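PDB 4FVS: putative lipoprotein from Parabacteroides distasonis, which is of unknown function but may bind lipids or other hydrophobic ligands at the cell envelope, like the lipoprotein carriers LolA and LolB. Local coordinates for residues I60-Y69 with M92-F102. Sequence-based numbering, arbitrary orientation.
Sequences IVNKGDIKAY and MNTNVDITENF
Asn-62 ND2 is shared between two backbone carbonyls of 92-102: Val-96 O at 3.0 Å, with the straighter N-H...O angle of 160°, and Asn-93 O, also at 3.0 Å but more bent. Both acceptors lie close to the amide plane, so one NH2 uses both of its hydrogens to clasp the type I turn from Asn-93 to Val-96. Asn-93 O also receives the turn's own bond from Val-96 N, the two donors arriving from opposite faces of its carbonyl plane. The amide reaches the turn because CG stands anti to the backbone N (chi1 -152°). Its flip is fixed as well, since OD1 is bonded to Tyr-51 OH. Replacing Asn-62 by an alanine would probably cost Asn-93 O and Val-96 O a donor each and Tyr-51 OH its mate, untying the turn from the strand. Met-92, a selenomethionine, lays SE against Asn-62 CB and CG, both 3.9 Å away, while Thr-94 CG2 lies across the bent Lys-63 chain, 3.5 Å from Lys-63 NZ and also close to Lys-63 CG.

At the far end a second, mainly aromatic patch forms. The edge of Tyr-69 meets one face of Phe-102 in a T-shaped pair, centroids 5.0 Å apart and planes at 62°, with Tyr-69 CE2 3.5 Å from Phe-102 CD1. Lys-67 CB packs against Phe-102 CZ at 3.8 Å, and Lys-67 O sits at that ring's edge.

Thus 92-102 touches strand 60-71 at two separate places instead of pairing along it. That strand hydrogen-bonds to strand 44-54, a classic bulge setting Val-61 and Asn-62 opposite Tyr-53; strand 96-98 pairs with strand 123-129, and Phe-102 lies beside strand 74-78, the other neighbour of strand 60-71.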
loop_
_atom_site.group_PDB
_atom_site.type_symbol
_atom_site.label_atom_id
_atom_site.label_comp_id
_atom_site.label_asym_id
_atom_site.label_seq_id
_atom_site.Cartn_x
_atom_site.Cartn_y
_atom_site.Cartn_z
ATOM N N ILE A 60 -3.188 -15.322 12.431
ATOM C CA ILE A 60 -3.807 -14.187 11.749
ATOM C C ILE A 60 -3.743 -12.941 12.639
ATOM O O ILE A 60 -4.093 -13.018 13.828
ATOM C CB ILE A 60 -5.278 -14.514 11.342
ATOM C CG1 ILE A 60 -5.355 -15.829 10.541
ATOM C CG2 ILE A 60 -5.896 -13.344 10.552
ATOM C CD1 ILE A 60 -6.672 -16.559 10.583
ATOM N N VAL A 61 -3.318 -11.793 12.066
ATOM C CA VAL A 61 -3.238 -10.515 12.784
ATOM C C VAL A 61 -4.256 -9.557 12.177
ATOM O O VAL A 61 -4.708 -8.654 12.859
ATOM C CB VAL A 61 -1.821 -9.893 12.856
ATOM C CG1 VAL A 61 -0.821 -10.917 13.355
ATOM C CG2 VAL A 61 -1.368 -9.327 11.514
ATOM N N ASN A 62 -4.618 -9.735 10.908
ATOM C CA ASN A 62 -5.639 -8.915 10.257
ATOM C C ASN A 62 -6.084 -9.578 8.995
ATOM O O ASN A 62 -5.302 -10.256 8.336
ATOM C CB ASN A 62 -5.160 -7.480 9.960
ATOM C CG ASN A 62 -6.277 -6.462 9.936
ATOM O OD1 ASN A 62 -6.626 -5.871 8.895
ATOM N ND2 ASN A 62 -6.873 -6.232 11.103
ATOM N N LYS A 63 -7.340 -9.375 8.664
ATOM C CA LYS A 63 -7.953 -9.888 7.456
ATOM C C LYS A 63 -9.002 -8.877 7.030
ATOM O O LYS A 63 -9.597 -8.203 7.881
ATOM C CB LYS A 63 -8.536 -11.323 7.639
ATOM C CG LYS A 63 -9.591 -11.461 8.735
ATOM C CD LYS A 63 -10.362 -12.760 8.665
ATOM C CE LYS A 63 -11.512 -12.806 9.657
ATOM N NZ LYS A 63 -11.079 -13.189 11.025
ATOM N N GLY A 64 -9.186 -8.764 5.723
ATOM C CA GLY A 64 -10.137 -7.847 5.126
ATOM C C GLY A 64 -10.086 -7.914 3.623
ATOM O O GLY A 64 -9.509 -8.849 3.062
ATOM N N ASP A 65 -10.670 -6.910 2.967
ATOM C CA ASP A 65 -10.699 -6.806 1.516
ATOM C C ASP A 65 -10.285 -5.382 1.066
ATOM O O ASP A 65 -10.422 -4.419 1.823
ATOM C CB ASP A 65 -12.069 -7.201 0.959
ATOM C CG ASP A 65 -13.270 -6.647 1.691
ATOM O OD1 ASP A 65 -13.492 -5.409 1.620
ATOM O OD2 ASP A 65 -14.034 -7.459 2.272
ATOM N N ILE A 66 -9.738 -5.281 -0.148
ATOM C CA ILE A 66 -9.245 -4.030 -0.696
ATOM C C ILE A 66 -9.783 -3.857 -2.102
ATOM O O ILE A 66 -9.860 -4.828 -2.860
ATOM C CB ILE A 66 -7.690 -3.949 -0.629
ATOM C CG1 ILE A 66 -7.179 -2.540 -1.000
ATOM C CG2 ILE A 66 -6.995 -5.034 -1.440
ATOM C CD1 ILE A 66 -6.066 -2.035 -0.152
ATOM N N LYS A 67 -10.223 -2.627 -2.428
ATOM C CA LYS A 67 -10.766 -2.307 -3.752
ATOM C C LYS A 67 -9.784 -1.433 -4.541
ATOM O O LYS A 67 -9.075 -0.618 -3.973
ATOM C CB LYS A 67 -12.142 -1.632 -3.663
ATOM C CG LYS A 67 -13.310 -2.600 -3.687
ATOM C CD LYS A 67 -14.602 -1.904 -4.117
ATOM C CE LYS A 67 -15.721 -2.879 -4.439
ATOM N NZ LYS A 67 -16.896 -2.214 -5.061
ATOM N N ALA A 68 -9.702 -1.680 -5.837
ATOM C CA ALA A 68 -8.878 -0.944 -6.793
ATOM C C ALA A 68 -9.699 -0.672 -8.021
ATOM O O ALA A 68 -10.463 -1.549 -8.435
ATOM C CB ALA A 68 -7.625 -1.732 -7.158
ATOM N N TYR A 69 -9.580 0.529 -8.605
ATOM C CA TYR A 69 -10.363 0.815 -9.805
ATOM C C TYR A 69 -9.735 1.873 -10.709
ATOM O O TYR A 69 -8.897 2.660 -10.280
ATOM C CB TYR A 69 -11.805 1.253 -9.441
ATOM C CG TYR A 69 -11.869 2.453 -8.530
ATOM C CD1 TYR A 69 -11.850 3.746 -9.048
ATOM C CD2 TYR A 69 -11.992 2.301 -7.153
ATOM C CE1 TYR A 69 -11.908 4.860 -8.215
ATOM C CE2 TYR A 69 -12.052 3.408 -6.308
ATOM C CZ TYR A 69 -11.992 4.690 -6.843
ATOM O OH TYR A 69 -12.048 5.803 -6.033
HETATM N N MSE A 92 -1.448 -4.646 15.415
HETATM C CA MSE A 92 -2.737 -5.084 14.924
HETATM C C MSE A 92 -3.192 -6.448 15.362
HETATM O O MSE A 92 -2.426 -7.417 15.458
HETATM C CB MSE A 92 -2.744 -5.105 13.404
HETATM C CG MSE A 92 -3.216 -3.852 12.786
HETATM SE SE MSE A 92 -3.287 -4.236 10.912
HETATM C CE MSE A 92 -3.903 -2.605 10.110
ATOM N N ASN A 93 -4.517 -6.488 15.559
ATOM C CA ASN A 93 -5.380 -7.613 15.855
ATOM C C ASN A 93 -6.521 -7.539 14.831
ATOM O O ASN A 93 -6.565 -6.594 14.043
ATOM C CB ASN A 93 -5.836 -7.616 17.312
ATOM C CG ASN A 93 -6.748 -6.504 17.689
ATOM O OD1 ASN A 93 -7.918 -6.509 17.332
ATOM N ND2 ASN A 93 -6.259 -5.553 18.479
ATOM N N THR A 94 -7.398 -8.533 14.786
ATOM C CA THR A 94 -8.430 -8.593 13.746
ATOM C C THR A 94 -9.560 -7.570 13.949
ATOM O O THR A 94 -10.309 -7.322 12.998
ATOM C CB THR A 94 -8.989 -9.996 13.629
ATOM O OG1 THR A 94 -7.932 -10.901 13.938
ATOM C CG2 THR A 94 -9.496 -10.285 12.222
ATOM N N ASN A 95 -9.645 -6.939 15.141
ATOM C CA ASN A 95 -10.643 -5.897 15.427
ATOM C C ASN A 95 -10.185 -4.551 14.894
ATOM O O ASN A 95 -10.981 -3.627 14.803
ATOM C CB ASN A 95 -10.930 -5.789 16.923
ATOM C CG ASN A 95 -11.546 -7.016 17.519
ATOM O OD1 ASN A 95 -12.398 -7.682 16.901
ATOM N ND2 ASN A 95 -11.143 -7.308 18.751
ATOM N N VAL A 96 -8.907 -4.446 14.533
ATOM C CA VAL A 96 -8.321 -3.225 14.002
ATOM C C VAL A 96 -8.792 -3.008 12.555
ATOM O O VAL A 96 -8.670 -3.899 11.708
ATOM C CB VAL A 96 -6.795 -3.251 14.115
ATOM C CG1 VAL A 96 -6.186 -1.991 13.536
ATOM C CG2 VAL A 96 -6.371 -3.421 15.563
ATOM N N ASP A 97 -9.373 -1.828 12.296
ATOM C CA ASP A 97 -9.818 -1.441 10.963
ATOM C C ASP A 97 -9.234 -0.068 10.601
ATOM O O ASP A 97 -8.690 0.628 11.464
ATOM C CB ASP A 97 -11.355 -1.444 10.850
ATOM C CG ASP A 97 -11.865 -1.945 9.499
ATOM O OD1 ASP A 97 -11.144 -1.775 8.482
ATOM O OD2 ASP A 97 -12.977 -2.512 9.459
ATOM N N ILE A 98 -9.281 0.280 9.311
ATOM C CA ILE A 98 -8.801 1.560 8.799
ATOM C C ILE A 98 -9.920 2.151 7.949
ATOM O O ILE A 98 -10.619 1.424 7.236
ATOM C CB ILE A 98 -7.452 1.426 8.039
ATOM C CG1 ILE A 98 -6.332 0.934 8.991
ATOM C CG2 ILE A 98 -7.038 2.742 7.431
ATOM C CD1 ILE A 98 -4.981 0.569 8.370
ATOM N N THR A 99 -10.127 3.481 8.077
ATOM C CA THR A 99 -11.151 4.226 7.337
ATOM C C THR A 99 -10.816 4.189 5.851
ATOM O O THR A 99 -9.641 4.172 5.461
ATOM C CB THR A 99 -11.271 5.656 7.860
ATOM O OG1 THR A 99 -9.986 6.264 7.857
ATOM C CG2 THR A 99 -11.841 5.730 9.255
ATOM N N GLU A 100 -11.860 4.146 5.026
ATOM C CA GLU A 100 -11.755 4.108 3.579
ATOM C C GLU A 100 -11.371 5.477 3.046
ATOM O O GLU A 100 -11.985 6.474 3.405
ATOM C CB GLU A 100 -13.084 3.639 2.963
ATOM C CG GLU A 100 -13.107 3.635 1.443
ATOM C CD GLU A 100 -14.486 3.847 0.854
ATOM O OE1 GLU A 100 -15.181 2.829 0.628
ATOM O OE2 GLU A 100 -14.871 5.019 0.618
ATOM N N ASN A 101 -10.327 5.515 2.218
ATOM C CA ASN A 101 -9.858 6.710 1.512
ATOM C C ASN A 101 -9.124 6.222 0.275
ATOM O O ASN A 101 -8.124 5.525 0.402
ATOM C CB ASN A 101 -8.996 7.648 2.406
ATOM C CG ASN A 101 -8.842 9.093 1.917
ATOM O OD1 ASN A 101 -8.896 9.395 0.727
ATOM N ND2 ASN A 101 -8.625 10.031 2.830
ATOM N N PHE A 102 -9.693 6.466 -0.913
ATOM C CA PHE A 102 -9.083 6.044 -2.179
ATOM C C PHE A 102 -8.178 7.134 -2.694
ATOM O O PHE A 102 -8.593 8.286 -2.799
ATOM C CB PHE A 102 -10.149 5.685 -3.208
ATOM C CG PHE A 102 -10.864 4.371 -2.932
ATOM C CD1 PHE A 102 -10.286 3.156 -3.281
ATOM C CD2 PHE A 102 -12.131 4.352 -2.367
ATOM C CE1 PHE A 102 -10.962 1.954 -3.060
ATOM C CE2 PHE A 102 -12.803 3.146 -2.153
ATOM C CZ PHE A 102 -12.218 1.961 -2.500
HETATM O O HOH W 1 -10.305 -5.089 9.117
#